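Local atomic coordinates of lipoprotein (Clostridium difficile, PDB entry 4OTE), a protein that probably binds methionine at the cell surface as the lipid-tethered substrate-binding component of an uptake system. Residues D98-N110 against P146-I159. Numbering follows the deposited sequence. Where two conformers were deposited one is given.
Sequences DEFKKGDTIAISN and PKGIQFKELDIAQI. With ZN (zinc ion), chain K; ZN (zinc ion), chain E.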
loop_
_atom_site.group_PDB
_atom_site.type_symbol
_atom_site.label_atom_id
_atom_site.label_comp_id
_atom_site.label_asym_id
_atom_site.label_seq_id
_atom_site.Cartn_x
_atom_site.Cartn_y
_atom_site.Cartn_z
ATOM N N ASP A 98 9.039 9.960 -20.420
ATOM C CA ASP A 98 9.919 10.354 -21.524
ATOM C C ASP A 98 10.504 11.763 -21.361
ATOM O O ASP A 98 11.505 12.086 -21.998
ATOM C CB ASP A 98 9.169 10.287 -22.864
ATOM C CG ASP A 98 8.760 8.873 -23.246
ATOM O OD1 ASP A 98 9.368 7.911 -22.732
ATOM O OD2 ASP A 98 7.827 8.725 -24.065
ATOM N N GLU A 99 9.881 12.591 -20.522
ATOM C CA GLU A 99 10.287 13.989 -20.359
ATOM C C GLU A 99 11.341 14.218 -19.266
ATOM O O GLU A 99 11.733 15.359 -19.027
ATOM C CB GLU A 99 9.054 14.860 -20.094
ATOM C CG GLU A 99 8.044 14.822 -21.233
ATOM C CD GLU A 99 6.872 15.765 -21.029
ATOM O OE1 GLU A 99 6.103 15.576 -20.062
ATOM O OE2 GLU A 99 6.703 16.689 -21.854
ATOM N N PHE A 100 11.799 13.149 -18.608
ATOM C CA PHE A 100 12.888 13.271 -17.632
ATOM C C PHE A 100 14.170 13.756 -18.318
ATOM O O PHE A 100 14.463 13.367 -19.448
ATOM C CB PHE A 100 13.153 11.944 -16.897
ATOM C CG PHE A 100 12.211 11.680 -15.746
ATOM C CD1 PHE A 100 12.133 12.563 -14.674
ATOM C CD2 PHE A 100 11.414 10.541 -15.727
ATOM C CE1 PHE A 100 11.269 12.324 -13.618
ATOM C CE2 PHE A 100 10.548 10.296 -14.670
ATOM C CZ PHE A 100 10.476 11.188 -13.615
ATOM N N LYS A 101 14.916 14.614 -17.626
ATOM C CA LYS A 101 16.166 15.184 -18.142
ATOM C C LYS A 101 17.192 15.316 -17.016
ATOM O O LYS A 101 16.876 15.058 -15.855
ATOM C CB LYS A 101 15.905 16.553 -18.785
ATOM C CG LYS A 101 15.106 17.518 -17.918
ATOM C CD LYS A 101 15.556 18.960 -18.110
ATOM C CE LYS A 101 14.595 19.958 -17.478
ATOM N NZ LYS A 101 14.198 19.620 -16.081
ATOM N N LYS A 102 18.415 15.715 -17.368
ATOM C CA LYS A 102 19.488 15.933 -16.385
ATOM C C LYS A 102 19.053 16.865 -15.259
ATOM O O LYS A 102 18.439 17.903 -15.508
ATOM C CB LYS A 102 20.750 16.504 -17.050
ATOM C CG LYS A 102 21.920 15.532 -17.152
ATOM C CD LYS A 102 21.750 14.540 -18.291
ATOM C CE LYS A 102 23.018 13.725 -18.499
ATOM N NZ LYS A 102 22.975 12.935 -19.761
ATOM N N GLY A 103 19.369 16.482 -14.025
ATOM C CA GLY A 103 19.074 17.304 -12.857
ATOM C C GLY A 103 17.751 16.996 -12.179
ATOM O O GLY A 103 17.553 17.358 -11.018
ATOM N N ASP A 104 16.841 16.330 -12.891
ATOM C CA ASP A 104 15.514 16.036 -12.352
ATOM C C ASP A 104 15.599 15.180 -11.088
ATOM O O ASP A 104 16.483 14.331 -10.954
ATOM C CB ASP A 104 14.635 15.334 -13.396
ATOM C CG ASP A 104 14.143 16.274 -14.491
ATOM O OD1 ASP A 104 14.476 17.478 -14.469
ATOM O OD2 ASP A 104 13.411 15.802 -15.388
ATOM N N THR A 105 14.666 15.416 -10.168
ATOM C CA THR A 105 14.658 14.743 -8.878
ATOM C C THR A 105 13.408 13.880 -8.712
ATOM O O THR A 105 12.299 14.317 -9.029
ATOM C CB THR A 105 14.712 15.769 -7.731
ATOM O OG1 THR A 105 13.581 16.644 -7.819
ATOM C CG2 THR A 105 15.987 16.597 -7.805
ATOM N N ILE A 106 13.595 12.656 -8.220
ATOM C CA ILE A 106 12.480 11.781 -7.863
ATOM C C ILE A 106 12.470 11.559 -6.350
ATOM O O ILE A 106 13.470 11.126 -5.775
ATOM C CB ILE A 106 12.548 10.424 -8.603
ATOM C CG1 ILE A 106 12.430 10.644 -10.118
ATOM C CG2 ILE A 106 11.436 9.490 -8.129
ATOM C CD1 ILE A 106 12.528 9.379 -10.945
ATOM N N ALA A 107 11.343 11.868 -5.712
ATOM C CA ALA A 107 11.156 11.595 -4.286
ATOM C C ALA A 107 10.748 10.139 -4.085
ATOM O O ALA A 107 9.858 9.638 -4.773
ATOM C CB ALA A 107 10.109 12.523 -3.691
ATOM N N ILE A 108 11.410 9.475 -3.138
ATOM C CA ILE A 108 11.180 8.060 -2.839
ATOM C C ILE A 108 11.153 7.844 -1.321
ATOM O O ILE A 108 11.793 8.585 -0.572
ATOM C CB ILE A 108 12.286 7.182 -3.474
ATOM C CG1 ILE A 108 12.285 7.337 -4.995
ATOM C CG2 ILE A 108 12.105 5.712 -3.132
ATOM C CD1 ILE A 108 13.000 6.215 -5.718
ATOM N N SER A 109 10.420 6.826 -0.878
ATOM C CA SER A 109 10.353 6.466 0.532
ATOM C C SER A 109 11.704 5.967 1.045
ATOM O O SER A 109 12.425 5.267 0.336
ATOM C CB SER A 109 9.294 5.383 0.753
ATOM O OG SER A 109 9.313 4.916 2.092
ATOM N N ASN A 110 12.029 6.324 2.284
ATOM C CA ASN A 110 13.238 5.825 2.942
ATOM C C ASN A 110 13.108 4.389 3.472
ATOM O O ASN A 110 14.044 3.866 4.073
ATOM C CB ASN A 110 13.689 6.780 4.062
ATOM C CG ASN A 110 12.602 7.049 5.092
ATOM O OD1 ASN A 110 11.662 6.270 5.247
ATOM N ND2 ASN A 110 12.728 8.165 5.802
ATOM N N PRO A 146 21.498 7.449 -17.348
ATOM C CA PRO A 146 21.637 8.347 -18.502
ATOM C C PRO A 146 21.213 9.788 -18.236
ATOM O O PRO A 146 21.953 10.716 -18.559
ATOM C CB PRO A 146 20.722 7.714 -19.566
ATOM C CG PRO A 146 19.918 6.675 -18.857
ATOM C CD PRO A 146 20.766 6.223 -17.710
ATOM N N LYS A 147 20.044 9.966 -17.627
ATOM C CA LYS A 147 19.453 11.293 -17.468
ATOM C C LYS A 147 19.747 11.949 -16.117
ATOM O O LYS A 147 19.022 12.851 -15.701
ATOM C CB LYS A 147 17.947 11.211 -17.709
ATOM C CG LYS A 147 17.608 10.420 -18.959
ATOM C CD LYS A 147 16.311 10.869 -19.595
ATOM C CE LYS A 147 16.128 10.222 -20.954
ATOM N NZ LYS A 147 14.694 10.177 -21.339
ATOM N N GLY A 148 20.806 11.502 -15.444
ATOM C CA GLY A 148 21.262 12.116 -14.196
ATOM C C GLY A 148 20.151 12.396 -13.204
ATOM O O GLY A 148 20.009 13.522 -12.721
ATOM N N ILE A 149 19.361 11.369 -12.907
ATOM C CA ILE A 149 18.249 11.492 -11.973
ATOM C C ILE A 149 18.765 11.431 -10.541
ATOM O O ILE A 149 19.480 10.500 -10.173
ATOM C CB ILE A 149 17.210 10.365 -12.176
ATOM C CG1 ILE A 149 16.645 10.396 -13.603
ATOM C CG2 ILE A 149 16.085 10.471 -11.149
ATOM C CD1 ILE A 149 15.950 11.689 -13.979
ATOM N N GLN A 150 18.393 12.427 -9.739
ATOM C CA GLN A 150 18.749 12.462 -8.324
ATOM C C GLN A 150 17.558 11.969 -7.512
ATOM O O GLN A 150 16.408 12.189 -7.893
ATOM C CB GLN A 150 19.133 13.879 -7.888
ATOM C CG GLN A 150 19.970 14.642 -8.906
ATOM C CD GLN A 150 20.556 15.925 -8.350
ATOM O OE1 GLN A 150 20.998 15.974 -7.203
ATOM N NE2 GLN A 150 20.574 16.971 -9.170
ATOM N N PHE A 151 17.838 11.305 -6.394
ATOM C CA PHE A 151 16.795 10.705 -5.572
ATOM C C PHE A 151 16.738 11.341 -4.190
ATOM O O PHE A 151 17.754 11.446 -3.504
ATOM C CB PHE A 151 17.022 9.201 -5.466
ATOM C CG PHE A 151 16.911 8.493 -6.781
ATOM C CD1 PHE A 151 15.697 7.983 -7.204
ATOM C CD2 PHE A 151 18.015 8.367 -7.614
ATOM C CE1 PHE A 151 15.582 7.342 -8.424
ATOM C CE2 PHE A 151 17.909 7.726 -8.836
ATOM C CZ PHE A 151 16.689 7.212 -9.242
ATOM N N LYS A 152 15.543 11.769 -3.797
ATOM C CA LYS A 152 15.323 12.398 -2.502
ATOM C C LYS A 152 14.611 11.403 -1.592
ATOM O O LYS A 152 13.422 11.135 -1.767
ATOM C CB LYS A 152 14.491 13.668 -2.685
ATOM C CG LYS A 152 14.397 14.550 -1.456
ATOM C CD LYS A 152 13.769 15.889 -1.810
ATOM C CE LYS A 152 13.734 16.830 -0.619
ATOM N NZ LYS A 152 13.149 18.147 -0.989
ATOM N N GLU A 153 15.352 10.838 -0.639
ATOM C CA GLU A 153 14.806 9.831 0.276
ATOM C C GLU A 153 14.118 10.512 1.456
ATOM O O GLU A 153 14.756 11.241 2.212
ATOM C CB GLU A 153 15.908 8.879 0.754
ATOM C CG GLU A 153 16.407 7.936 -0.339
ATOM C CD GLU A 153 17.709 7.230 0.008
ATOM O OE1 GLU A 153 18.587 7.849 0.647
ATOM O OE2 GLU A 153 17.864 6.052 -0.379
ATOM N N LEU A 154 12.814 10.270 1.599
ATOM C CA LEU A 154 11.987 10.947 2.601
ATOM C C LEU A 154 11.137 9.966 3.399
ATOM O O LEU A 154 10.940 8.820 2.988
ATOM C CB LEU A 154 11.051 11.946 1.916
ATOM C CG LEU A 154 11.704 13.116 1.176
ATOM C CD1 LEU A 154 10.684 13.827 0.295
ATOM C CD2 LEU A 154 12.337 14.084 2.165
ATOM N N ASP A 155 10.635 10.437 4.541
ATOM C CA ASP A 155 9.592 9.732 5.280
ATOM C C ASP A 155 8.358 9.720 4.395
ATOM O O ASP A 155 8.015 10.737 3.788
ATOM C CB ASP A 155 9.286 10.444 6.605
ATOM C CG ASP A 155 8.373 9.633 7.527
ATOM O OD1 ASP A 155 7.495 8.883 7.042
ATOM O OD2 ASP A 155 8.529 9.763 8.761
ATOM N N ILE A 156 7.699 8.566 4.322
ATOM C CA ILE A 156 6.538 8.379 3.450
ATOM C C ILE A 156 5.472 9.466 3.622
ATOM O O ILE A 156 4.833 9.864 2.653
ATOM C CB ILE A 156 5.909 6.977 3.650
ATOM C CG1 ILE A 156 4.839 6.709 2.591
ATOM C CG2 ILE A 156 5.328 6.821 5.053
ATOM C CD1 ILE A 156 4.450 5.250 2.500
ATOM N N ALA A 157 5.288 9.944 4.851
ATOM C CA ALA A 157 4.280 10.973 5.139
ATOM C C ALA A 157 4.602 12.335 4.510
ATOM O O ALA A 157 3.707 13.153 4.311
ATOM C CB ALA A 157 4.095 11.123 6.641
ATOM N N GLN A 158 5.872 12.572 4.201
ATOM C CA GLN A 158 6.310 13.848 3.639
ATOM C C GLN A 158 6.202 13.930 2.111
ATOM O O GLN A 158 6.258 15.022 1.545
ATOM C CB GLN A 158 7.758 14.118 4.047
ATOM C CG GLN A 158 7.963 14.237 5.548
ATOM C CD GLN A 158 9.422 14.386 5.939
ATOM O OE1 GLN A 158 10.330 14.116 5.146
ATOM N NE2 GLN A 158 9.656 14.810 7.175
ATOM N N ILE A 159 6.035 12.790 1.445
ATOM C CA ILE A 159 6.212 12.736 -0.008
ATOM C C ILE A 159 5.137 13.499 -0.799
ATOM O O ILE A 159 5.472 14.170 -1.776
ATOM C CB ILE A 159 6.352 11.286 -0.533
ATOM C CG1 ILE A 159 7.500 10.567 0.185
ATOM C CG2 ILE A 159 6.625 11.293 -2.032
ATOM C CD1 ILE A 159 7.638 9.102 -0.169
HETATM ZN ZN ZN K . 7.962 5.945 -23.575
HETATM ZN ZN ZN E . 4.989 17.354 -21.868
HETATM O O HOH W 1 7.659 6.354 -25.474
HETATM O O HOH W 2 8.523 4.840 -21.356
HETATM O O HOH W 3 9.857 5.321 -23.891
HETATM O O HOH W 4 6.680 3.754 -23.389
#
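Phe100 meets the tip of Ile149, its CD1 lying 4.0 Å from Ile149 CD1, and the two side chains cross at about a right angle. Just before it, Asp98 and Glu99 each bind a separate zinc ion. The turn from Lys101 to Asp104, a type II beta turn, comes next. Lys102 bends at its CB-CG bond (chi2 78°), which carries NZ to the carbonyl oxygen of Pro146, 2.7 Å from NZ to O and nearly in line with the C=O bond. Gly103 N gives a longer bond to Gly148 O, 3.3 Å, arriving from above the carbonyl plane. Asp104 N bonds back to Lys101 O, and Lys101 takes both carboxylate oxygens of Asp104: OD2 with its backbone N, from above the carboxylate plane, and OD1 with NZ in a salt bridge.

From here the two segments run as parallel strands in regular register. Asp104 O receives Gln150 N. Ile106 then uses its N toward Gln150 O and its O toward Lys152 N, and Ile108 does the same with Lys152 O and Leu154 N. Ile106 and Ile108 put their side chains on the face carrying Phe151. Ile106 CD1 reaches Ile149 CG2 at 3.7 Å, and Ile149 CG2 also lies over one face of the Phe151 ring, toward its rim. In the conformer given, Ile108 lies alongside Phe151, pointing the same way. On the other face, Ala107 CB meets Ile159 CG2 at 4.1 Å. Asn110 N ends the ladder on Leu154 O, 2.8 Å away but less straight, at 144°.

Helix 112-124 covers the Ile106, Ile108 and Phe151 face through Asn118, Leu119 and Leu122, and links the strands in a beta-alpha-beta crossover, consistent with one lobe of a periplasmic-binding-protein fold. Strand 150-154 is outermost in this five-stranded mixed sheet; strand 105-109 lies between it and strand 168-171, whose Ala169 touches Ala107 and Ile159.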